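Side-chain contact in hypothetical sugar ABC-transporter sugar binding protein (Arthrobacter globiformis, PDB 7BVT), which probably serves as the extracellular solute-binding component of an ABC transporter, binding cyclic alpha-maltosyl-(1→6)-maltose for uptake: residues S56-S61 and D309-D314. Numbering follows the deposited sequence.
Sequences SDVRIS and DDAAAD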
# COMPACT_ATOMS: atom_id res chain seq x y z
N SER A 56 -6.94 32.65 -9.75
CA SER A 56 -6.14 33.69 -9.05
C SER A 56 -6.50 33.82 -7.58
O SER A 56 -6.05 34.80 -6.97
CB SER A 56 -6.34 35.02 -9.80
OG SER A 56 -5.64 34.91 -11.03
N ASP A 57 -7.20 32.86 -6.99
CA ASP A 57 -7.64 32.89 -5.56
C ASP A 57 -6.67 32.15 -4.66
O ASP A 57 -6.58 32.55 -3.48
CB ASP A 57 -9.02 32.27 -5.39
CG ASP A 57 -10.03 33.02 -6.21
OD1 ASP A 57 -10.11 34.22 -5.98
OD2 ASP A 57 -10.63 32.40 -7.09
N VAL A 58 -5.96 31.14 -5.18
CA VAL A 58 -5.01 30.31 -4.41
C VAL A 58 -3.74 30.18 -5.23
O VAL A 58 -3.83 29.92 -6.44
CB VAL A 58 -5.63 28.93 -4.11
CG1 VAL A 58 -4.70 28.06 -3.28
CG2 VAL A 58 -6.96 29.07 -3.44
N ARG A 59 -2.58 30.26 -4.57
CA ARG A 59 -1.27 29.94 -5.18
C ARG A 59 -0.62 28.86 -4.31
O ARG A 59 -0.42 29.11 -3.09
CB ARG A 59 -0.35 31.17 -5.28
CG ARG A 59 1.08 30.83 -5.67
CD ARG A 59 1.90 32.03 -6.15
NE ARG A 59 3.16 31.59 -6.78
CZ ARG A 59 3.27 31.04 -8.00
NH1 ARG A 59 2.20 30.85 -8.77
NH2 ARG A 59 4.45 30.67 -8.47
N ILE A 60 -0.36 27.72 -4.95
CA ILE A 60 0.28 26.54 -4.32
C ILE A 60 1.79 26.68 -4.50
O ILE A 60 2.23 26.87 -5.66
CB ILE A 60 -0.22 25.22 -4.93
CG1 ILE A 60 -1.72 24.98 -4.66
CG2 ILE A 60 0.67 24.07 -4.44
CD1 ILE A 60 -2.07 24.69 -3.22
N SER A 61 2.51 26.57 -3.41
CA SER A 61 3.98 26.47 -3.37
C SER A 61 4.32 25.10 -2.82
O SER A 61 4.18 24.91 -1.64
CB SER A 61 4.62 27.54 -2.54
OG SER A 61 4.37 28.79 -3.14
N ASP A 309 -7.92 26.93 5.50
CA ASP A 309 -8.26 25.49 5.31
C ASP A 309 -9.02 25.33 3.99
O ASP A 309 -8.75 24.37 3.22
CB ASP A 309 -9.14 24.94 6.43
CG ASP A 309 -8.49 24.98 7.77
OD1 ASP A 309 -7.31 25.32 7.81
OD2 ASP A 309 -9.20 24.69 8.75
N ASP A 310 -9.97 26.22 3.71
CA ASP A 310 -10.76 26.11 2.46
C ASP A 310 -9.87 26.37 1.23
O ASP A 310 -10.11 25.72 0.23
CB ASP A 310 -11.99 27.03 2.48
CG ASP A 310 -13.11 26.59 3.40
OD1 ASP A 310 -13.16 25.39 3.83
OD2 ASP A 310 -13.92 27.47 3.73
N ALA A 311 -8.85 27.22 1.30
CA ALA A 311 -7.91 27.44 0.16
C ALA A 311 -7.15 26.14 -0.15
O ALA A 311 -7.04 25.71 -1.34
CB ALA A 311 -6.94 28.55 0.46
N ALA A 312 -6.65 25.50 0.89
CA ALA A 312 -5.88 24.26 0.75
C ALA A 312 -6.80 23.20 0.16
O ALA A 312 -6.41 22.44 -0.76
CB ALA A 312 -5.36 23.83 2.09
N ALA A 313 -8.00 23.07 0.74
CA ALA A 313 -8.94 22.02 0.29
C ALA A 313 -9.41 22.31 -1.15
O ALA A 313 -9.77 21.38 -1.87
CB ALA A 313 -10.12 21.94 1.26
N ASP A 314 -9.36 23.55 -1.63
CA ASP A 314 -9.74 23.88 -3.01
C ASP A 314 -8.75 23.21 -3.97
O ASP A 314 -9.18 22.63 -4.97
CB ASP A 314 -9.80 25.39 -3.29
CG ASP A 314 -10.32 25.71 -4.67
OD1 ASP A 314 -11.56 25.58 -4.86
OD2 ASP A 314 -9.49 26.03 -5.58
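Val58 meets Ala311 in a small apolar contact between the start of strand 58-64 and one face of helix 306-319, near the outer end of a lobe of the solute-binding protein. The two backbones approach most closely at this pair, with the CA atoms of Val58 and Ala311 6.1 Å apart, and no hydrogen bond joins the two segments. Both methyl branches of the valine take part. CG2 lies 3.9 Å from CB of Ala311, methyl against methyl, and both branches bear on the Ala311 carbonyl oxygen O, CG1 at 3.8 Å and CG2 at 4.0 Å. The first torsion sets this fork: with CG1 anti to the backbone N (chi1 -178°), CG2 falls beside that N, and both branches face the helix. One turn further along, Asp314 borders the apolar patch. Its OD2 is 4.5 Å from CG2 of Val58, a loose approach, and its real partner is the hydroxyl of Tyr51 on helix 38-53. Val58 also touches Tyr51, so this one tyrosine packs on the valine and holds the carboxylate at its margin. Ala311 in turn rests on Val28 of strand 28-34, the parallel neighbour of strand 58-64, which places the helix against two adjacent strands of the sheet. At the solvent-exposed border, Asp57 OD2 and Asp314 OD2 are 6.6 Å apart, and their like charges probably repel mildly. The short alanine side chain is consistent with the close approach of the helix backbone, which brings a main-chain carbonyl within reach of the valine methyls. With just 129 Å² buried and no polar bond across it, the junction rests on van der Waals contact and, as both residues are buried, probably on exclusion of water, the Asp314 carboxylate beside it being bonded to Tyr51.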